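Local coordinates for protein putative laminarinase (Phanerochaete chrysosporium, PDB 2W39) that probably hydrolyses beta-glucans such as laminarin and lichenin, as a secreted family 16 glycoside hydrolase of a white rot fungus, at residues 83-94 with 286-297. Numbering follows the deposited sequence.
Sequences HVAVFDVRHMPQ and NAYWDIASVRVY
Arg90, at a chain corner, forms a salt bridge with Asp290 of the antiparallel partner strand, in the beta sandwich typical of family 16 glycoside hydrolases. Arg90 NH1 donates to the syn lone pair of Asp290 OD1 at 2.8 Å, and this oxygen lies in the guanidinium plane. One face of the guanidinium rests on CB of Ala292, while NH2 bonds the carbonyl of Asp50. With an alanine at Arg90, the Asp290 carboxylate is likely to lose its charged mate, and Ala292 the flat group over its methyl.

The backbones of Arg90 and His91 both donate to Asp290 O, making a classic beta bulge. A second classic bulge sets Ala292 and Ser293 against Asp88. Beyond it, Val86 with Arg295 and Val84 with Tyr297 are hydrogen-bonded pairs. One water links OD2 of Asp88 to OG of Ser293; OD1 of Asp88 forms a salt bridge with Arg203.

His91 ND1 donates to Tyr288 O at 2.8 Å, with the oxygen in the imidazole plane. CG of His91 stands anti to the backbone N (chi1 -165°), which lays the imidazole over the Tyr288 ring. The offset stack is nearly parallel, with centroids 3.7 Å apart. The bond to Tyr288 O helps fix the rotation of the imidazole.

On the face of Phe87 and Val89, CG1 of Val294 sits over the Phe87 ring. Trp289 bonds Asn250 O through NE1, tying the tryptophan to strand 246-253 of the other sheet. Met92 CB lies over its six-membered ring. Pro93 CD stands 3.4 Å from the centroid of the Trp289 five-membered ring, almost on the ring normal.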
ATOM      1  N   HIS A  83       0.426 -13.849   9.884  1.00  5.50           N
ATOM      2  CA  HIS A  83      -0.772 -13.085  10.177  1.00  5.08           C
ATOM      3  C   HIS A  83      -1.571 -12.888   8.905  1.00  4.84           C
ATOM      4  O   HIS A  83      -1.087 -13.177   7.800  1.00  5.19           O
ATOM      5  CB  HIS A  83      -0.425 -11.711  10.780  1.00  5.28           C
ATOM      6  CG  HIS A  83       0.174 -10.738   9.805  1.00  4.66           C
ATOM      7  ND1 HIS A  83       1.437 -10.891   9.273  1.00  5.19           N
ATOM      8  CD2 HIS A  83      -0.296  -9.564   9.318  1.00  4.77           C
ATOM      9  CE1 HIS A  83       1.704  -9.859   8.485  1.00  5.57           C
ATOM     10  NE2 HIS A  83       0.664  -9.040   8.490  1.00  5.23           N
ATOM     11  N   VAL A  84      -2.792 -12.377   9.096  1.00  4.79           N
ATOM     12  CA  VAL A  84      -3.600 -11.874   7.988  1.00  4.97           C
ATOM     13  C   VAL A  84      -3.952 -10.424   8.270  1.00  4.51           C
ATOM     14  O   VAL A  84      -4.366 -10.096   9.384  1.00  5.46           O
ATOM     15  CB  VAL A  84      -4.907 -12.692   7.805  1.00  4.96           C
ATOM     16  CG1 VAL A  84      -5.708 -12.178   6.629  1.00  8.27           C
ATOM     17  CG2 VAL A  84      -4.586 -14.169   7.606  1.00  6.18           C
ATOM     18  N   ALA A  85      -3.791  -9.554   7.274  1.00  4.83           N
ATOM     19  CA  ALA A  85      -4.187  -8.141   7.392  1.00  5.08           C
ATOM     20  C   ALA A  85      -5.252  -7.858   6.345  1.00  4.75           C
ATOM     21  O   ALA A  85      -5.082  -8.203   5.174  1.00  5.33           O
ATOM     22  CB  ALA A  85      -2.974  -7.210   7.189  1.00  5.75           C
ATOM     23  N   VAL A  86      -6.346  -7.232   6.775  1.00  4.50           N
ATOM     24  CA  VAL A  86      -7.472  -6.937   5.894  1.00  5.06           C
ATOM     25  C   VAL A  86      -7.736  -5.438   5.915  1.00  4.80           C
ATOM     26  O   VAL A  86      -7.953  -4.859   6.982  1.00  5.32           O
ATOM     27  CB  VAL A  86      -8.755  -7.691   6.315  1.00  5.76           C
ATOM     28  CG1 VAL A  86      -9.870  -7.425   5.307  1.00  7.04           C
ATOM     29  CG2 VAL A  86      -8.471  -9.196   6.432  1.00  7.38           C
ATOM     30  N   PHE A  87      -7.753  -4.831   4.734  1.00  5.04           N
ATOM     31  CA  PHE A  87      -7.917  -3.392   4.534  1.00  5.40           C
ATOM     32  C   PHE A  87      -9.232  -3.153   3.807  1.00  5.11           C
ATOM     33  O   PHE A  87      -9.395  -3.600   2.673  1.00  5.68           O
ATOM     34  CB  PHE A  87      -6.763  -2.818   3.670  1.00  5.42           C
ATOM     35  CG  PHE A  87      -5.376  -3.029   4.235  1.00  4.99           C
ATOM     36  CD1 PHE A  87      -4.678  -1.972   4.810  1.00  5.91           C
ATOM     37  CD2 PHE A  87      -4.767  -4.275   4.177  1.00  5.57           C
ATOM     38  CE1 PHE A  87      -3.388  -2.165   5.322  1.00  6.30           C
ATOM     39  CE2 PHE A  87      -3.477  -4.473   4.702  1.00  6.00           C
ATOM     40  CZ  PHE A  87      -2.795  -3.426   5.283  1.00  6.36           C
ATOM     41  N   ASP A  88     -10.157  -2.464   4.470  1.00  4.88           N
ATOM     42  CA  ASP A  88     -11.452  -2.095   3.875  1.00  5.50           C
ATOM     43  C   ASP A  88     -11.304  -0.638   3.454  1.00  4.96           C
ATOM     44  O   ASP A  88     -11.294   0.254   4.308  1.00  5.25           O
ATOM     45  CB  ASP A  88     -12.587  -2.311   4.885  1.00  6.10           C
ATOM     46  CG  ASP A  88     -13.953  -1.984   4.331  1.00  6.77           C
ATOM     47  OD1 ASP A  88     -14.058  -1.476   3.207  1.00  7.59           O
ATOM     48  OD2 ASP A  88     -14.935  -2.231   5.056  1.00  9.82           O
ATOM     49  N   VAL A  89     -11.130  -0.414   2.152  1.00  5.31           N
ATOM     50  CA  VAL A  89     -10.683   0.879   1.634  1.00  5.38           C
ATOM     51  C   VAL A  89     -11.757   1.470   0.723  1.00  5.46           C
ATOM     52  O   VAL A  89     -12.092   0.893  -0.308  1.00  5.45           O
ATOM     53  CB  VAL A  89      -9.378   0.725   0.840  1.00  5.47           C
ATOM     54  CG1 VAL A  89      -8.926   2.084   0.319  1.00  6.01           C
ATOM     55  CG2 VAL A  89      -8.272   0.075   1.702  1.00  6.50           C
ATOM     56  N   ARG A  90     -12.297   2.616   1.120  1.00  5.63           N
ATOM     57  CA  ARG A  90     -13.325   3.312   0.339  1.00  6.19           C
ATOM     58  C   ARG A  90     -12.712   4.097  -0.826  1.00  5.98           C
ATOM     59  O   ARG A  90     -13.350   4.252  -1.866  1.00  6.53           O
ATOM     60  CB  ARG A  90     -14.139   4.262   1.225  1.00  6.76           C
ATOM     61  CG  ARG A  90     -14.823   3.558   2.390  1.00  8.26           C
ATOM     62  CD  ARG A  90     -15.813   4.513   3.068  1.00  9.81           C
ATOM     63  NE  ARG A  90     -16.410   3.962   4.287  1.00 10.97           N
ATOM     64  CZ  ARG A  90     -16.030   4.257   5.525  1.00  9.55           C
ATOM     65  NH1 ARG A  90     -15.010   5.068   5.761  1.00 10.38           N
ATOM     66  NH2 ARG A  90     -16.678   3.713   6.548  1.00 10.56           N
ATOM     67  N   HIS A  91     -11.507   4.641  -0.630  1.00  5.22           N
ATOM     68  CA  HIS A  91     -10.889   5.560  -1.581  1.00  5.52           C
ATOM     69  C   HIS A  91      -9.382   5.485  -1.377  1.00  4.90           C
ATOM     70  O   HIS A  91      -8.914   5.374  -0.241  1.00  5.13           O
ATOM     71  CB  HIS A  91     -11.381   6.987  -1.302  1.00  5.70           C
ATOM     72  CG  HIS A  91     -11.121   7.978  -2.398  1.00  5.54           C
ATOM     73  ND1 HIS A  91      -9.943   8.693  -2.504  1.00  6.05           N
ATOM     74  CD2 HIS A  91     -11.918   8.415  -3.404  1.00  6.75           C
ATOM     75  CE1 HIS A  91     -10.033   9.528  -3.528  1.00  5.93           C
ATOM     76  NE2 HIS A  91     -11.218   9.373  -4.094  1.00  6.58           N
ATOM     77  N   MET A  92      -8.628   5.542  -2.470  1.00  4.75           N
ATOM     78  CA  MET A  92      -7.174   5.681  -2.389  1.00  4.82           C
ATOM     79  C   MET A  92      -6.755   6.948  -3.126  1.00  5.06           C
ATOM     80  O   MET A  92      -7.499   7.478  -3.958  1.00  5.52           O
ATOM     81  CB  MET A  92      -6.446   4.471  -2.984  1.00  5.27           C
ATOM     82  CG  MET A  92      -6.499   4.378  -4.507  1.00  5.97           C
ATOM     83  SD  MET A  92      -5.387   3.132  -5.214  1.00  5.76           S
ATOM     84  CE  MET A  92      -6.171   1.602  -4.635  1.00  6.28           C
ATOM     85  N   PRO A  93      -5.564   7.472  -2.817  1.00  5.15           N
ATOM     86  CA  PRO A  93      -5.194   8.706  -3.500  1.00  5.32           C
ATOM     87  C   PRO A  93      -5.152   8.572  -5.005  1.00  5.61           C
ATOM     88  O   PRO A  93      -4.679   7.567  -5.556  1.00  5.92           O
ATOM     89  CB  PRO A  93      -3.797   9.006  -2.949  1.00  5.53           C
ATOM     90  CG  PRO A  93      -3.805   8.376  -1.554  1.00  5.21           C
ATOM     91  CD  PRO A  93      -4.612   7.100  -1.753  1.00  5.23           C
ATOM     92  N   GLN A  94      -5.576   9.643  -5.664  1.00  6.09           N
ATOM     93  CA  GLN A  94      -5.429   9.758  -7.115  1.00  6.80           C
ATOM     94  C   GLN A  94      -4.913  11.144  -7.479  1.00  6.66           C
ATOM     95  O   GLN A  94      -4.981  12.075  -6.682  1.00  7.16           O
ATOM     96  CB  GLN A  94      -6.734   9.433  -7.849  1.00  7.70           C
ATOM     97  CG  GLN A  94      -7.857  10.403  -7.546  1.00  8.64           C
ATOM     98  CD  GLN A  94      -9.085  10.119  -8.377  1.00  9.11           C
ATOM     99  OE1 GLN A  94      -9.734   9.084  -8.226  1.00  8.68           O
ATOM    100  NE2 GLN A  94      -9.418  11.044  -9.265  1.00 12.55           N
ATOM    101  N   ASN A 286      -8.338  15.112  -4.434  1.00  8.24           N
ATOM    102  CA  ASN A 286      -8.706  13.696  -4.426  1.00  8.52           C
ATOM    103  C   ASN A 286      -7.548  12.768  -4.099  1.00  6.88           C
ATOM    104  O   ASN A 286      -7.665  11.556  -4.234  1.00  6.94           O
ATOM    105  CB  ASN A 286      -9.420  13.309  -5.717  1.00 10.05           C
ATOM    106  CG  ASN A 286     -10.812  13.923  -5.798  1.00 13.44           C
ATOM    107  OD1 ASN A 286     -11.511  14.031  -4.785  1.00 16.90           O
ATOM    108  ND2 ASN A 286     -11.213  14.334  -6.993  1.00 17.58           N
ATOM    109  N   ALA A 287      -6.460  13.346  -3.599  1.00  6.45           N
ATOM    110  CA  ALA A 287      -5.296  12.569  -3.179  1.00  6.12           C
ATOM    111  C   ALA A 287      -5.443  12.190  -1.704  1.00  5.89           C
ATOM    112  O   ALA A 287      -4.697  12.668  -0.845  1.00  6.26           O
ATOM    113  CB  ALA A 287      -4.023  13.357  -3.435  1.00  6.56           C
ATOM    114  N   TYR A 288      -6.428  11.336  -1.430  1.00  5.67           N
ATOM    115  CA  TYR A 288      -6.696  10.886  -0.068  1.00  5.80           C
ATOM    116  C   TYR A 288      -7.015   9.405  -0.009  1.00  5.65           C
ATOM    117  O   TYR A 288      -7.621   8.837  -0.929  1.00  5.42           O
ATOM    118  CB  TYR A 288      -7.841  11.687   0.598  1.00  6.45           C
ATOM    119  CG  TYR A 288      -9.222  11.524  -0.001  1.00  6.99           C
ATOM    120  CD1 TYR A 288     -10.130  10.593   0.510  1.00  7.21           C
ATOM    121  CD2 TYR A 288      -9.638  12.338  -1.058  1.00  7.68           C
ATOM    122  CE1 TYR A 288     -11.418  10.466  -0.035  1.00  7.63           C
ATOM    123  CE2 TYR A 288     -10.900  12.205  -1.607  1.00  8.10           C
ATOM    124  CZ  TYR A 288     -11.777  11.268  -1.097  1.00  7.99           C
ATOM    125  OH  TYR A 288     -13.034  11.135  -1.635  1.00  9.75           O
ATOM    126  N   TRP A 289      -6.588   8.788   1.088  1.00  5.09           N
ATOM    127  CA  TRP A 289      -7.117   7.506   1.521  1.00  5.57           C
ATOM    128  C   TRP A 289      -8.360   7.763   2.352  1.00  5.21           C
ATOM    129  O   TRP A 289      -8.368   8.665   3.190  1.00  5.90           O
ATOM    130  CB  TRP A 289      -6.105   6.821   2.438  1.00  5.24           C
ATOM    131  CG  TRP A 289      -4.840   6.310   1.809  1.00  4.89           C
ATOM    132  CD1 TRP A 289      -3.613   6.918   1.809  1.00  5.31           C
ATOM    133  CD2 TRP A 289      -4.669   5.052   1.156  1.00  4.87           C
ATOM    134  NE1 TRP A 289      -2.687   6.118   1.159  1.00  4.97           N
ATOM    135  CE2 TRP A 289      -3.311   4.959   0.772  1.00  4.73           C
ATOM    136  CE3 TRP A 289      -5.535   3.987   0.861  1.00  5.31           C
ATOM    137  CZ2 TRP A 289      -2.795   3.835   0.117  1.00  5.32           C
ATOM    138  CZ3 TRP A 289      -5.019   2.876   0.188  1.00  5.58           C
ATOM    139  CH2 TRP A 289      -3.667   2.813  -0.175  1.00  5.61           C
ATOM    140  N   ASP A 290      -9.395   6.939   2.160  1.00  5.47           N
ATOM    141  CA  ASP A 290     -10.544   6.869   3.074  1.00  5.76           C
ATOM    142  C   ASP A 290     -10.647   5.395   3.424  1.00  5.87           C
ATOM    143  O   ASP A 290     -10.954   4.564   2.548  1.00  6.09           O
ATOM    144  CB  ASP A 290     -11.817   7.407   2.396  1.00  6.91           C
ATOM    145  CG  ASP A 290     -13.065   7.266   3.259  1.00  8.34           C
ATOM    146  OD1 ASP A 290     -13.082   6.469   4.206  1.00  8.92           O
ATOM    147  OD2 ASP A 290     -14.068   7.958   2.951  1.00 13.12           O
ATOM    148  N   ILE A 291     -10.318   5.073   4.671  1.00  5.62           N
ATOM    149  CA  ILE A 291     -10.221   3.694   5.130  1.00  6.18           C
ATOM    150  C   ILE A 291     -11.307   3.452   6.175  1.00  5.96           C
ATOM    151  O   ILE A 291     -11.436   4.217   7.146  1.00  6.56           O
ATOM    152  CB  ILE A 291      -8.811   3.429   5.679  1.00  7.30           C
ATOM    153  CG1 ILE A 291      -7.815   3.460   4.503  1.00  7.85           C
ATOM    154  CG2 ILE A 291      -8.750   2.089   6.417  1.00  7.85           C
ATOM    155  CD1 ILE A 291      -6.356   3.631   4.901  1.00  9.64           C
ATOM    156  N   ALA A 292     -12.112   2.418   5.942  1.00  5.87           N
ATOM    157  CA  ALA A 292     -13.182   2.034   6.860  1.00  6.39           C
ATOM    158  C   ALA A 292     -12.651   1.224   8.042  1.00  6.62           C
ATOM    159  O   ALA A 292     -13.137   1.381   9.176  1.00  7.29           O
ATOM    160  CB  ALA A 292     -14.267   1.239   6.108  1.00  7.15           C
ATOM    161  N   SER A 293     -11.676   0.346   7.787  1.00  6.09           N
ATOM    162  CA  SER A 293     -11.077  -0.452   8.851  1.00  6.20           C
ATOM    163  C   SER A 293      -9.812  -1.104   8.336  1.00  5.62           C
ATOM    164  O   SER A 293      -9.658  -1.355   7.121  1.00  5.47           O
ATOM    165  CB  SER A 293     -12.033  -1.545   9.351  1.00  7.10           C
ATOM    166  OG  SER A 293     -12.389  -2.429   8.308  1.00  7.84           O
ATOM    167  N   VAL A 294      -8.922  -1.410   9.277  1.00  5.86           N
ATOM    168  CA  VAL A 294      -7.816  -2.341   9.040  1.00  5.72           C
ATOM    169  C   VAL A 294      -7.860  -3.326  10.197  1.00  5.96           C
ATOM    170  O   VAL A 294      -7.887  -2.902  11.357  1.00  6.28           O
ATOM    171  CB  VAL A 294      -6.443  -1.650   8.939  1.00  5.57           C
ATOM    172  CG1 VAL A 294      -5.329  -2.689   8.798  1.00  6.85           C
ATOM    173  CG2 VAL A 294      -6.413  -0.673   7.756  1.00  6.58           C
ATOM    174  N   ARG A 295      -7.913  -4.622   9.889  1.00  5.53           N
ATOM    175  CA  ARG A 295      -7.987  -5.654  10.908  1.00  6.34           C
ATOM    176  C   ARG A 295      -6.854  -6.626  10.692  1.00  5.95           C
ATOM    177  O   ARG A 295      -6.536  -6.996   9.562  1.00  7.01           O
ATOM    178  CB  ARG A 295      -9.330  -6.380  10.846  1.00  7.30           C
ATOM    179  CG  ARG A 295     -10.485  -5.427  11.182  1.00  9.37           C
ATOM    180  CD  ARG A 295     -11.842  -6.087  11.301  1.00 12.35           C
ATOM    181  NE  ARG A 295     -12.847  -5.080  11.682  1.00 14.75           N
ATOM    182  CZ  ARG A 295     -13.792  -4.592  10.876  1.00 14.78           C
ATOM    183  NH1 ARG A 295     -13.912  -5.026   9.628  1.00 15.65           N
ATOM    184  NH2 ARG A 295     -14.633  -3.666  11.325  1.00 17.06           N
ATOM    185  N   VAL A 296      -6.247  -7.036  11.797  1.00  5.36           N
ATOM    186  CA  VAL A 296      -5.165  -8.004  11.742  1.00  5.27           C
ATOM    187  C   VAL A 296      -5.579  -9.218  12.555  1.00  5.14           C
ATOM    188  O   VAL A 296      -6.184  -9.077  13.623  1.00  5.87           O
ATOM    189  CB  VAL A 296      -3.851  -7.426  12.282  1.00  5.94           C
ATOM    190  CG1 VAL A 296      -2.735  -8.469  12.163  1.00  8.19           C
ATOM    191  CG2 VAL A 296      -3.472  -6.150  11.514  1.00  7.79           C
ATOM    192  N   TYR A 297      -5.239 -10.393  12.032  1.00  5.19           N
ATOM    193  CA  TYR A 297      -5.556 -11.676  12.643  1.00  5.62           C
ATOM    194  C   TYR A 297      -4.264 -12.461  12.787  1.00  5.77           C
ATOM    195  O   TYR A 297      -3.369 -12.385  11.947  1.00  5.72           O
ATOM    196  CB  TYR A 297      -6.500 -12.474  11.738  1.00  5.72           C
ATOM    197  CG  TYR A 297      -7.831 -11.809  11.506  1.00  5.78           C
ATOM    198  CD1 TYR A 297      -7.962 -10.774  10.580  1.00  6.17           C
ATOM    199  CD2 TYR A 297      -8.965 -12.243  12.182  1.00  6.75           C
ATOM    200  CE1 TYR A 297      -9.196 -10.173  10.361  1.00  7.07           C
ATOM    201  CE2 TYR A 297     -10.193 -11.652  11.966  1.00  6.99           C
ATOM    202  CZ  TYR A 297     -10.303 -10.609  11.056  1.00  7.22           C
ATOM    203  OH  TYR A 297     -11.528 -10.010  10.818  1.00  8.12           O
TER
HETATM  204  O   HOH W   1     -10.808  -4.472   7.459  1.00 10.66           O
HETATM  205  O   HOH W   2     -14.934  -2.139   7.746  1.00 16.25           O
HETATM  206  O   HOH W   3      -6.504  14.366  -6.724  1.00 12.06           O